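Local coordinates for acyl-CoA dehydrogenase (Thermus thermophilus, PDB 2Z1Q), which probably oxidises saturated acyl-CoA thioesters to 2,3-dehydroacyl-CoA with the help of bound FAD, passing the electrons on to an acceptor, at residues B[307-315]-B[506-516]; B[349-357]-B[485-493]. All coordinates share one frame; numbering follows the deposited sequence.

Contact 1. Residues B[307-315]-B[506-516]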
ATOM      1  N   GLY B 307      -2.678  -1.663 -17.422  1.00 24.21           N
ATOM      2  CA  GLY B 307      -3.961  -1.175 -17.901  1.00 23.81           C
ATOM      3  C   GLY B 307      -4.735  -0.489 -16.788  1.00 24.97           C
ATOM      4  O   GLY B 307      -5.269   0.609 -16.979  1.00 25.72           O
ATOM      5  N   GLU B 308      -4.797  -1.125 -15.617  1.00 25.65           N
ATOM      6  CA  GLU B 308      -5.526  -0.540 -14.491  1.00 25.89           C
ATOM      7  C   GLU B 308      -4.883   0.789 -14.084  1.00 24.22           C
ATOM      8  O   GLU B 308      -5.580   1.751 -13.777  1.00 26.45           O
ATOM      9  CB  GLU B 308      -5.551  -1.518 -13.296  1.00 25.57           C
ATOM     10  CG  GLU B 308      -6.394  -1.045 -12.133  1.00 26.74           C
ATOM     11  CD  GLU B 308      -7.860  -0.874 -12.491  1.00 29.39           C
ATOM     12  OE1 GLU B 308      -8.564  -0.095 -11.805  1.00 26.98           O
ATOM     13  OE2 GLU B 308      -8.320  -1.526 -13.456  1.00 27.82           O
ATOM     14  N   MET B 309      -3.556   0.849 -14.082  1.00 23.83           N
ATOM     15  CA  MET B 309      -2.867   2.091 -13.729  1.00 22.70           C
ATOM     16  C   MET B 309      -3.278   3.249 -14.638  1.00 22.12           C
ATOM     17  O   MET B 309      -3.647   4.326 -14.157  1.00 23.03           O
ATOM     18  CB  MET B 309      -1.351   1.893 -13.810  1.00 24.43           C
ATOM     19  CG  MET B 309      -0.767   1.079 -12.677  1.00 25.62           C
ATOM     20  SD  MET B 309       0.952   0.667 -13.000  1.00 34.37           S
ATOM     21  CE  MET B 309       0.846  -1.046 -12.989  1.00 28.59           C
ATOM     22  N   ALA B 310      -3.225   3.040 -15.950  1.00 22.66           N
ATOM     23  CA  ALA B 310      -3.600   4.085 -16.902  1.00 23.86           C
ATOM     24  C   ALA B 310      -5.063   4.470 -16.718  1.00 24.40           C
ATOM     25  O   ALA B 310      -5.439   5.627 -16.817  1.00 26.29           O
ATOM     26  CB  ALA B 310      -3.355   3.610 -18.329  1.00 23.47           C
ATOM     27  N   SER B 311      -5.903   3.496 -16.421  1.00 25.46           N
ATOM     28  CA  SER B 311      -7.299   3.807 -16.226  1.00 25.53           C
ATOM     29  C   SER B 311      -7.528   4.699 -14.996  1.00 26.11           C
ATOM     30  O   SER B 311      -8.198   5.730 -15.101  1.00 25.53           O
ATOM     31  CB  SER B 311      -8.116   2.519 -16.104  1.00 25.05           C
ATOM     32  OG  SER B 311      -9.481   2.824 -15.871  1.00 25.84           O
ATOM     33  N   ARG B 312      -6.974   4.330 -13.840  1.00 24.35           N
ATOM     34  CA  ARG B 312      -7.196   5.152 -12.654  1.00 24.32           C
ATOM     35  C   ARG B 312      -6.589   6.545 -12.808  1.00 24.04           C
ATOM     36  O   ARG B 312      -7.166   7.533 -12.372  1.00 25.49           O
ATOM     37  CB  ARG B 312      -6.664   4.440 -11.420  1.00 24.28           C
ATOM     38  CG  ARG B 312      -7.229   3.031 -11.268  1.00 25.72           C
ATOM     39  CD  ARG B 312      -7.128   2.536  -9.844  1.00 27.17           C
ATOM     40  NE  ARG B 312      -7.255   1.083  -9.752  1.00 28.25           N
ATOM     41  CZ  ARG B 312      -7.298   0.409  -8.606  1.00 30.13           C
ATOM     42  NH1 ARG B 312      -7.410  -0.911  -8.610  1.00 28.79           N
ATOM     43  NH2 ARG B 312      -7.238   1.067  -7.450  1.00 30.74           N
ATOM     44  N   ILE B 313      -5.435   6.635 -13.445  1.00 23.85           N
ATOM     45  CA  ILE B 313      -4.825   7.938 -13.650  1.00 24.75           C
ATOM     46  C   ILE B 313      -5.732   8.816 -14.528  1.00 25.41           C
ATOM     47  O   ILE B 313      -5.922   9.998 -14.240  1.00 26.13           O
ATOM     48  CB  ILE B 313      -3.443   7.791 -14.316  1.00 23.82           C
ATOM     49  CG1 ILE B 313      -2.477   7.089 -13.355  1.00 20.44           C
ATOM     50  CG2 ILE B 313      -2.921   9.145 -14.720  1.00 21.03           C
ATOM     51  CD1 ILE B 313      -1.201   6.646 -14.034  1.00 21.79           C
ATOM     52  N   TYR B 314      -6.301   8.240 -15.584  1.00 25.67           N
ATOM     53  CA  TYR B 314      -7.184   8.999 -16.464  1.00 25.11           C
ATOM     54  C   TYR B 314      -8.391   9.540 -15.704  1.00 24.59           C
ATOM     55  O   TYR B 314      -8.757  10.711 -15.840  1.00 23.91           O
ATOM     56  CB  TYR B 314      -7.658   8.120 -17.631  1.00 27.20           C
ATOM     57  CG  TYR B 314      -8.705   8.782 -18.490  1.00 28.48           C
ATOM     58  CD1 TYR B 314      -8.368   9.809 -19.360  1.00 29.23           C
ATOM     59  CD2 TYR B 314     -10.051   8.401 -18.401  1.00 28.68           C
ATOM     60  CE1 TYR B 314      -9.334  10.453 -20.128  1.00 31.74           C
ATOM     61  CE2 TYR B 314     -11.023   9.034 -19.163  1.00 30.02           C
ATOM     62  CZ  TYR B 314     -10.655  10.064 -20.025  1.00 30.94           C
ATOM     63  OH  TYR B 314     -11.580  10.735 -20.785  1.00 28.13           O
ATOM     64  N   ALA B 315      -9.006   8.691 -14.890  1.00 24.05           N
ATOM     65  CA  ALA B 315     -10.153   9.113 -14.108  1.00 25.33           C
ATOM     66  C   ALA B 315      -9.784  10.275 -13.174  1.00 24.71           C
ATOM     67  O   ALA B 315     -10.451  11.308 -13.184  1.00 25.77           O
ATOM     68  CB  ALA B 315     -10.708   7.934 -13.301  1.00 25.93           C
ATOM     69  N   ALA B 506      -9.431   6.833 -24.786  1.00 36.79           N
ATOM     70  CA  ALA B 506     -10.208   7.426 -23.701  1.00 37.46           C
ATOM     71  C   ALA B 506     -11.435   6.588 -23.297  1.00 37.12           C
ATOM     72  O   ALA B 506     -11.601   6.265 -22.122  1.00 36.80           O
ATOM     73  CB  ALA B 506     -10.635   8.847 -24.061  1.00 37.92           C
ATOM     74  N   PRO B 507     -12.304   6.223 -24.260  1.00 35.96           N
ATOM     75  CA  PRO B 507     -13.486   5.424 -23.921  1.00 34.52           C
ATOM     76  C   PRO B 507     -13.143   4.129 -23.183  1.00 33.25           C
ATOM     77  O   PRO B 507     -13.826   3.735 -22.233  1.00 31.89           O
ATOM     78  CB  PRO B 507     -14.125   5.145 -25.284  1.00 34.66           C
ATOM     79  CG  PRO B 507     -13.765   6.358 -26.070  1.00 34.33           C
ATOM     80  CD  PRO B 507     -12.321   6.597 -25.689  1.00 35.32           C
ATOM     81  N   VAL B 508     -12.086   3.465 -23.632  1.00 32.94           N
ATOM     82  CA  VAL B 508     -11.648   2.219 -23.026  1.00 34.56           C
ATOM     83  C   VAL B 508     -11.261   2.426 -21.558  1.00 34.78           C
ATOM     84  O   VAL B 508     -11.624   1.627 -20.694  1.00 35.17           O
ATOM     85  CB  VAL B 508     -10.435   1.646 -23.794  1.00 36.36           C
ATOM     86  CG1 VAL B 508      -9.949   0.354 -23.148  1.00 35.48           C
ATOM     87  CG2 VAL B 508     -10.815   1.408 -25.258  1.00 36.11           C
ATOM     88  N   LEU B 509     -10.537   3.507 -21.277  1.00 33.41           N
ATOM     89  CA  LEU B 509     -10.102   3.787 -19.914  1.00 32.20           C
ATOM     90  C   LEU B 509     -11.282   4.144 -19.047  1.00 31.37           C
ATOM     91  O   LEU B 509     -11.353   3.755 -17.877  1.00 30.61           O
ATOM     92  CB  LEU B 509      -9.085   4.927 -19.896  1.00 31.35           C
ATOM     93  CG  LEU B 509      -7.779   4.631 -20.637  1.00 32.55           C
ATOM     94  CD1 LEU B 509      -6.876   5.843 -20.515  1.00 31.59           C
ATOM     95  CD2 LEU B 509      -7.095   3.385 -20.069  1.00 31.32           C
ATOM     96  N   ALA B 510     -12.217   4.876 -19.636  1.00 30.37           N
ATOM     97  CA  ALA B 510     -13.404   5.291 -18.919  1.00 30.25           C
ATOM     98  C   ALA B 510     -14.271   4.078 -18.569  1.00 30.63           C
ATOM     99  O   ALA B 510     -14.836   4.010 -17.483  1.00 29.88           O
ATOM    100  CB  ALA B 510     -14.190   6.275 -19.758  1.00 29.32           C
ATOM    101  N   ARG B 511     -14.355   3.124 -19.494  1.00 31.40           N
ATOM    102  CA  ARG B 511     -15.178   1.924 -19.303  1.00 33.17           C
ATOM    103  C   ARG B 511     -14.602   1.017 -18.212  1.00 31.01           C
ATOM    104  O   ARG B 511     -15.336   0.462 -17.398  1.00 30.31           O
ATOM    105  CB  ARG B 511     -15.309   1.171 -20.644  1.00 35.64           C
ATOM    106  CG  ARG B 511     -16.309   0.015 -20.675  1.00 40.92           C
ATOM    107  CD  ARG B 511     -16.553  -0.457 -22.113  1.00 43.54           C
ATOM    108  NE  ARG B 511     -17.058   0.642 -22.933  1.00 46.68           N
ATOM    109  CZ  ARG B 511     -16.436   1.137 -23.999  1.00 47.32           C
ATOM    110  NH1 ARG B 511     -16.979   2.147 -24.668  1.00 45.88           N
ATOM    111  NH2 ARG B 511     -15.280   0.621 -24.402  1.00 47.80           N
ATOM    112  N   ILE B 512     -13.282   0.882 -18.203  1.00 30.23           N
ATOM    113  CA  ILE B 512     -12.586   0.075 -17.216  1.00 27.83           C
ATOM    114  C   ILE B 512     -12.848   0.604 -15.807  1.00 28.08           C
ATOM    115  O   ILE B 512     -13.070  -0.166 -14.870  1.00 27.74           O
ATOM    116  CB  ILE B 512     -11.076   0.105 -17.516  1.00 26.95           C
ATOM    117  CG1 ILE B 512     -10.785  -0.791 -18.720  1.00 24.09           C
ATOM    118  CG2 ILE B 512     -10.269  -0.288 -16.285  1.00 22.47           C
ATOM    119  CD1 ILE B 512      -9.366  -0.693 -19.193  1.00 18.88           C
ATOM    120  N   TYR B 513     -12.843   1.925 -15.673  1.00 27.96           N
ATOM    121  CA  TYR B 513     -13.057   2.579 -14.390  1.00 29.49           C
ATOM    122  C   TYR B 513     -14.519   2.478 -13.957  1.00 30.41           C
ATOM    123  O   TYR B 513     -14.822   2.157 -12.798  1.00 31.39           O
ATOM    124  CB  TYR B 513     -12.628   4.051 -14.490  1.00 27.39           C
ATOM    125  CG  TYR B 513     -12.696   4.775 -13.177  1.00 27.36           C
ATOM    126  CD1 TYR B 513     -11.605   4.770 -12.309  1.00 25.74           C
ATOM    127  CD2 TYR B 513     -13.878   5.374 -12.748  1.00 26.27           C
ATOM    128  CE1 TYR B 513     -11.686   5.329 -11.052  1.00 22.80           C
ATOM    129  CE2 TYR B 513     -13.974   5.943 -11.471  1.00 27.37           C
ATOM    130  CZ  TYR B 513     -12.865   5.904 -10.629  1.00 24.58           C
ATOM    131  OH  TYR B 513     -12.907   6.363  -9.336  1.00 23.39           O
ATOM    132  N   LEU B 514     -15.416   2.750 -14.898  1.00 30.74           N
ATOM    133  CA  LEU B 514     -16.854   2.695 -14.662  1.00 30.65           C
ATOM    134  C   LEU B 514     -17.321   1.331 -14.127  1.00 30.83           C
ATOM    135  O   LEU B 514     -17.980   1.257 -13.084  1.00 30.85           O
ATOM    136  CB  LEU B 514     -17.593   3.024 -15.962  1.00 31.51           C
ATOM    137  CG  LEU B 514     -19.112   2.856 -15.938  1.00 31.95           C
ATOM    138  CD1 LEU B 514     -19.678   3.695 -14.813  1.00 32.31           C
ATOM    139  CD2 LEU B 514     -19.717   3.267 -17.274  1.00 31.99           C
ATOM    140  N   ALA B 515     -16.983   0.255 -14.838  1.00 29.75           N
ATOM    141  CA  ALA B 515     -17.378  -1.095 -14.429  1.00 29.57           C
ATOM    142  C   ALA B 515     -16.984  -1.377 -12.981  1.00 30.84           C
ATOM    143  O   ALA B 515     -17.809  -1.804 -12.170  1.00 30.13           O
ATOM    144  CB  ALA B 515     -16.740  -2.137 -15.348  1.00 28.29           C
ATOM    145  N   GLN B 516     -15.717  -1.138 -12.661  1.00 30.13           N
ATOM    146  CA  GLN B 516     -15.230  -1.373 -11.310  1.00 29.70           C
ATOM    147  C   GLN B 516     -15.904  -0.483 -10.276  1.00 28.95           C
ATOM    148  O   GLN B 516     -16.183  -0.926  -9.164  1.00 29.44           O
ATOM    149  CB  GLN B 516     -13.720  -1.185 -11.283  1.00 29.69           C
ATOM    150  CG  GLN B 516     -12.992  -2.266 -12.048  1.00 27.76           C
ATOM    151  CD  GLN B 516     -11.505  -2.027 -12.126  1.00 26.11           C
ATOM    152  OE1 GLN B 516     -11.042  -1.077 -12.761  1.00 27.17           O
ATOM    153  NE2 GLN B 516     -10.742  -2.887 -11.472  1.00 24.83           N
TER

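Contact 2. Residues B[349-357]-B[485-493]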
ATOM      1  N   VAL B 349     -16.395  20.681  -1.794  1.00 29.03           N
ATOM      2  CA  VAL B 349     -16.684  19.259  -1.890  1.00 28.67           C
ATOM      3  C   VAL B 349     -15.875  18.610  -3.008  1.00 28.13           C
ATOM      4  O   VAL B 349     -15.273  17.556  -2.797  1.00 27.43           O
ATOM      5  CB  VAL B 349     -18.193  19.017  -2.100  1.00 30.11           C
ATOM      6  CG1 VAL B 349     -18.464  17.531  -2.292  1.00 29.49           C
ATOM      7  CG2 VAL B 349     -18.952  19.536  -0.891  1.00 28.94           C
ATOM      8  N   GLU B 350     -15.847  19.234  -4.185  1.00 26.11           N
ATOM      9  CA  GLU B 350     -15.083  18.697  -5.308  1.00 26.05           C
ATOM     10  C   GLU B 350     -13.585  18.626  -4.960  1.00 25.56           C
ATOM     11  O   GLU B 350     -12.899  17.665  -5.316  1.00 25.81           O
ATOM     12  CB  GLU B 350     -15.258  19.578  -6.554  1.00 27.75           C
ATOM     13  CG  GLU B 350     -16.614  19.533  -7.264  1.00 30.46           C
ATOM     14  CD  GLU B 350     -17.785  20.114  -6.470  1.00 32.04           C
ATOM     15  OE1 GLU B 350     -17.596  21.056  -5.669  1.00 31.40           O
ATOM     16  OE2 GLU B 350     -18.919  19.625  -6.676  1.00 34.66           O
ATOM     17  N   ALA B 351     -13.076  19.652  -4.279  1.00 25.12           N
ATOM     18  CA  ALA B 351     -11.668  19.675  -3.893  1.00 24.78           C
ATOM     19  C   ALA B 351     -11.367  18.448  -3.035  1.00 23.69           C
ATOM     20  O   ALA B 351     -10.365  17.781  -3.233  1.00 23.70           O
ATOM     21  CB  ALA B 351     -11.342  20.947  -3.123  1.00 24.30           C
ATOM     22  N   SER B 352     -12.248  18.153  -2.088  1.00 22.08           N
ATOM     23  CA  SER B 352     -12.050  16.991  -1.226  1.00 22.72           C
ATOM     24  C   SER B 352     -12.085  15.676  -2.001  1.00 22.62           C
ATOM     25  O   SER B 352     -11.276  14.784  -1.737  1.00 21.81           O
ATOM     26  CB  SER B 352     -13.099  16.964  -0.118  1.00 20.57           C
ATOM     27  OG  SER B 352     -12.861  17.975   0.847  1.00 24.51           O
ATOM     28  N   ILE B 353     -13.009  15.562  -2.961  1.00 22.25           N
ATOM     29  CA  ILE B 353     -13.120  14.343  -3.771  1.00 22.36           C
ATOM     30  C   ILE B 353     -11.851  14.032  -4.568  1.00 23.05           C
ATOM     31  O   ILE B 353     -11.382  12.895  -4.571  1.00 24.84           O
ATOM     32  CB  ILE B 353     -14.310  14.407  -4.772  1.00 21.72           C
ATOM     33  CG1 ILE B 353     -15.644  14.334  -4.029  1.00 22.81           C
ATOM     34  CG2 ILE B 353     -14.213  13.248  -5.761  1.00 21.11           C
ATOM     35  CD1 ILE B 353     -16.858  14.560  -4.934  1.00 24.37           C
ATOM     36  N   ILE B 354     -11.303  15.027  -5.260  1.00 23.88           N
ATOM     37  CA  ILE B 354     -10.091  14.798  -6.032  1.00 23.03           C
ATOM     38  C   ILE B 354      -8.873  14.628  -5.125  1.00 24.23           C
ATOM     39  O   ILE B 354      -7.877  14.034  -5.531  1.00 24.05           O
ATOM     40  CB  ILE B 354      -9.831  15.943  -7.054  1.00 24.14           C
ATOM     41  CG1 ILE B 354      -9.766  17.280  -6.329  1.00 23.50           C
ATOM     42  CG2 ILE B 354     -10.928  15.964  -8.127  1.00 23.14           C
ATOM     43  CD1 ILE B 354      -9.610  18.451  -7.261  1.00 25.93           C
ATOM     44  N   LYS B 355      -8.952  15.132  -3.894  1.00 25.27           N
ATOM     45  CA  LYS B 355      -7.848  14.991  -2.942  1.00 26.54           C
ATOM     46  C   LYS B 355      -7.749  13.514  -2.520  1.00 24.70           C
ATOM     47  O   LYS B 355      -6.667  12.928  -2.500  1.00 26.78           O
ATOM     48  CB  LYS B 355      -8.079  15.917  -1.730  1.00 28.37           C
ATOM     49  CG  LYS B 355      -7.497  15.421  -0.404  1.00 31.40           C
ATOM     50  CD  LYS B 355      -5.999  15.387  -0.416  1.00 34.20           C
ATOM     51  CE  LYS B 355      -5.435  14.159   0.321  1.00 35.77           C
ATOM     52  NZ  LYS B 355      -5.738  14.089   1.775  1.00 35.57           N
ATOM     53  N   VAL B 356      -8.892  12.911  -2.222  1.00 23.57           N
ATOM     54  CA  VAL B 356      -8.964  11.508  -1.827  1.00 21.39           C
ATOM     55  C   VAL B 356      -8.692  10.607  -3.024  1.00 21.39           C
ATOM     56  O   VAL B 356      -7.944   9.639  -2.918  1.00 20.25           O
ATOM     57  CB  VAL B 356     -10.355  11.156  -1.279  1.00 21.48           C
ATOM     58  CG1 VAL B 356     -10.392   9.690  -0.845  1.00 20.87           C
ATOM     59  CG2 VAL B 356     -10.697  12.071  -0.126  1.00 18.41           C
ATOM     60  N   LEU B 357      -9.296  10.942  -4.162  1.00 19.76           N
ATOM     61  CA  LEU B 357      -9.141  10.161  -5.386  1.00 18.85           C
ATOM     62  C   LEU B 357      -7.688  10.150  -5.854  1.00 19.47           C
ATOM     63  O   LEU B 357      -7.128   9.098  -6.171  1.00 18.88           O
ATOM     64  CB  LEU B 357      -9.989  10.767  -6.495  1.00 18.37           C
ATOM     65  CG  LEU B 357     -10.640   9.896  -7.568  1.00 21.76           C
ATOM     66  CD1 LEU B 357     -10.693  10.756  -8.819  1.00 20.68           C
ATOM     67  CD2 LEU B 357      -9.896   8.603  -7.842  1.00 20.15           C
ATOM     68  N   ILE B 485     -19.078   6.528  -3.012  1.00 26.44           N
ATOM     69  CA  ILE B 485     -19.959   6.460  -4.170  1.00 26.42           C
ATOM     70  C   ILE B 485     -19.892   7.803  -4.903  1.00 25.65           C
ATOM     71  O   ILE B 485     -19.760   7.840  -6.130  1.00 25.37           O
ATOM     72  CB  ILE B 485     -21.397   6.133  -3.735  1.00 25.99           C
ATOM     73  CG1 ILE B 485     -21.383   4.806  -2.972  1.00 26.10           C
ATOM     74  CG2 ILE B 485     -22.312   6.024  -4.954  1.00 27.25           C
ATOM     75  CD1 ILE B 485     -22.714   4.368  -2.449  1.00 26.27           C
ATOM     76  N   LEU B 486     -19.933   8.895  -4.139  1.00 25.15           N
ATOM     77  CA  LEU B 486     -19.857  10.240  -4.710  1.00 26.55           C
ATOM     78  C   LEU B 486     -18.534  10.425  -5.452  1.00 27.40           C
ATOM     79  O   LEU B 486     -18.500  11.038  -6.525  1.00 29.35           O
ATOM     80  CB  LEU B 486     -20.006  11.296  -3.599  1.00 26.06           C
ATOM     81  CG  LEU B 486     -21.384  11.336  -2.927  1.00 27.34           C
ATOM     82  CD1 LEU B 486     -21.352  12.246  -1.704  1.00 25.64           C
ATOM     83  CD2 LEU B 486     -22.423  11.819  -3.929  1.00 26.53           C
ATOM     84  N   ILE B 487     -17.457   9.874  -4.888  1.00 26.18           N
ATOM     85  CA  ILE B 487     -16.131   9.955  -5.506  1.00 26.08           C
ATOM     86  C   ILE B 487     -16.090   9.231  -6.846  1.00 25.81           C
ATOM     87  O   ILE B 487     -15.587   9.774  -7.830  1.00 27.15           O
ATOM     88  CB  ILE B 487     -15.037   9.327  -4.600  1.00 25.89           C
ATOM     89  CG1 ILE B 487     -14.882  10.179  -3.339  1.00 25.92           C
ATOM     90  CG2 ILE B 487     -13.720   9.162  -5.389  1.00 22.05           C
ATOM     91  CD1 ILE B 487     -14.011   9.584  -2.269  1.00 26.52           C
ATOM     92  N   ASP B 488     -16.595   8.001  -6.884  1.00 26.43           N
ATOM     93  CA  ASP B 488     -16.582   7.224  -8.124  1.00 26.79           C
ATOM     94  C   ASP B 488     -17.541   7.790  -9.152  1.00 26.22           C
ATOM     95  O   ASP B 488     -17.341   7.640 -10.351  1.00 25.96           O
ATOM     96  CB  ASP B 488     -16.944   5.766  -7.858  1.00 27.82           C
ATOM     97  CG  ASP B 488     -15.756   4.943  -7.424  1.00 29.43           C
ATOM     98  OD1 ASP B 488     -15.957   3.924  -6.729  1.00 29.50           O
ATOM     99  OD2 ASP B 488     -14.620   5.304  -7.784  1.00 32.81           O
ATOM    100  N   ALA B 489     -18.593   8.430  -8.666  1.00 25.73           N
ATOM    101  CA  ALA B 489     -19.583   9.015  -9.546  1.00 27.69           C
ATOM    102  C   ALA B 489     -18.922  10.186 -10.260  1.00 27.56           C
ATOM    103  O   ALA B 489     -18.837  10.200 -11.485  1.00 27.51           O
ATOM    104  CB  ALA B 489     -20.797   9.491  -8.732  1.00 25.45           C
ATOM    105  N   TYR B 490     -18.437  11.151  -9.484  1.00 27.92           N
ATOM    106  CA  TYR B 490     -17.782  12.323 -10.051  1.00 29.15           C
ATOM    107  C   TYR B 490     -16.636  11.918 -10.971  1.00 29.05           C
ATOM    108  O   TYR B 490     -16.530  12.408 -12.090  1.00 30.75           O
ATOM    109  CB  TYR B 490     -17.271  13.223  -8.925  1.00 29.55           C
ATOM    110  CG  TYR B 490     -16.731  14.551  -9.387  1.00 32.51           C
ATOM    111  CD1 TYR B 490     -15.361  14.794  -9.402  1.00 31.58           C
ATOM    112  CD2 TYR B 490     -17.590  15.577  -9.804  1.00 32.46           C
ATOM    113  CE1 TYR B 490     -14.850  16.012  -9.815  1.00 32.73           C
ATOM    114  CE2 TYR B 490     -17.086  16.806 -10.223  1.00 33.27           C
ATOM    115  CZ  TYR B 490     -15.710  17.012 -10.224  1.00 33.23           C
ATOM    116  OH  TYR B 490     -15.173  18.201 -10.639  1.00 34.05           O
ATOM    117  N   ALA B 491     -15.799  10.995 -10.510  1.00 29.35           N
ATOM    118  CA  ALA B 491     -14.667  10.528 -11.306  1.00 29.41           C
ATOM    119  C   ALA B 491     -15.097   9.838 -12.599  1.00 28.97           C
ATOM    120  O   ALA B 491     -14.581  10.149 -13.670  1.00 28.74           O
ATOM    121  CB  ALA B 491     -13.801   9.575 -10.486  1.00 27.30           C
ATOM    122  N   ALA B 492     -16.034   8.899 -12.495  1.00 27.91           N
ATOM    123  CA  ALA B 492     -16.489   8.168 -13.680  1.00 27.27           C
ATOM    124  C   ALA B 492     -17.109   9.106 -14.692  1.00 24.89           C
ATOM    125  O   ALA B 492     -16.784   9.068 -15.873  1.00 24.45           O
ATOM    126  CB  ALA B 492     -17.498   7.081 -13.290  1.00 25.02           C
ATOM    127  N   GLU B 493     -18.002   9.952 -14.206  1.00 26.73           N
ATOM    128  CA  GLU B 493     -18.677  10.907 -15.064  1.00 28.45           C
ATOM    129  C   GLU B 493     -17.665  11.814 -15.738  1.00 28.09           C
ATOM    130  O   GLU B 493     -17.671  11.967 -16.958  1.00 26.47           O
ATOM    131  CB  GLU B 493     -19.667  11.736 -14.247  1.00 30.16           C
ATOM    132  CG  GLU B 493     -20.290  12.880 -15.029  1.00 32.92           C
ATOM    133  CD  GLU B 493     -21.388  13.583 -14.257  1.00 34.84           C
ATOM    134  OE1 GLU B 493     -22.570  13.228 -14.450  1.00 37.67           O
ATOM    135  OE2 GLU B 493     -21.070  14.477 -13.448  1.00 37.04           O
TER

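Contact 1. Residues B[307-315]-B[506-516]
Glu308 meets helix 506-516 through its carboxylate, whose OE2 lies 3.7 Å from CG2 of Ile512. The same group is tied back along its own helix: OE1 takes NE of Arg312 on its anti lone pair at 2.7 Å, with the oxygen 26° out of the guanidinium plane, while OE2 forms a salt bridge with Arg560. Two arginines thus share one buried carboxylate, which would probably favour its charged form. Two residues on, Ala310 lays CB against CD2 of Leu509. Ser311 stands where the backbones come nearest, its CA 4.6 Å from CA of Leu509. With OG anti to the backbone N (chi1 178°), its hydroxyl donates to Leu509 O at 2.9 Å, in the carbonyl plane and on a lone pair; that oxygen also keeps its helical bond from Tyr513 N. Tyr314 follows, its CB 3.8 Å from CD1 of Leu509 and its ring lying beside Ala506 and Ala510, with OH hydrogen-bonded to Ala495 O. Ala315 ends the series with a CH-pi contact, CB lying over one face of the Tyr513 ring at 3.6 Å from the centroid. The helices cross almost perpendicularly, at -91°, with axes 8.5 Å apart, within the all-helical C-terminal region characteristic of the acyl-CoA dehydrogenase family. Helix 476-502 adjoins Tyr314 and Tyr513, helix 556-570 packs on Ala310 and Ile512, and helix 348-372 borders Glu308 and Arg312.

Contact 2. Residues B[349-357]-B[485-493]
Ile353 and Ile487 pass flank to flank at the middle of this crossing, their side chains running in opposite senses, with the rest arranged around them. The CG2 branch of Ile353 does the touching: it lies 3.8 Å from CA of Ile487 and 4.0 Å from CG1 of the same residue. Beyond Ile353, the branches of Ile487 serve two more partners. Its CG1 arm, anti to the carbonyl carbon (chi1 -67°), carries CD1 across Val356 at about a right angle, 3.9 Å from CG1 of that valine, while CG2 runs alongside Leu357 in the opposite sense, 3.8 Å from its CG. Leu357 reaches further with CD1, which rests 3.7 Å from CB of Ala491. With an alanine at Ile487, a gap is likely to open between Ile353, Val356 and Leu357, and the valine would be left without its partner on the facing helix. Beyond this aliphatic cluster, Tyr490 offers its ring edge to CG2 of Ile354, and the side chain of Glu350 crosses it at about a right angle, CG standing 3.9 Å from the phenolic OH. At the border, Tyr490 OH bonds to Thr323 and Glu350 OE2 to Trp14, both outside the two segments. Cohesion across this near-perpendicular helix crossing (-90°), part of the all-helical C-terminal region of the acyl-CoA dehydrogenase family, therefore rests on close-fitting hydrocarbon surfaces.

Tyr513 joins the two crossings: its ring, covered on one face in contact 1, carries OH into contact 2, 2.5 Å from OD2 of Asp488 in a probable, weak hydrogen bond and 3.5 Å from CB of Ala491. The contact centres are about 15 Å apart. Helices 476-502 and 505-528 are consecutive in the chain and each crosses an earlier helix nearly at right angles, so the contacts join these two helices to helices 348-372 and 300-331 respectively. Neither lies at the cofactor: the side chain of Glu308 is about 13 Å from a bound FAD, and that of Val356 about 12 Å from a bound FAD, not necessarily the same one.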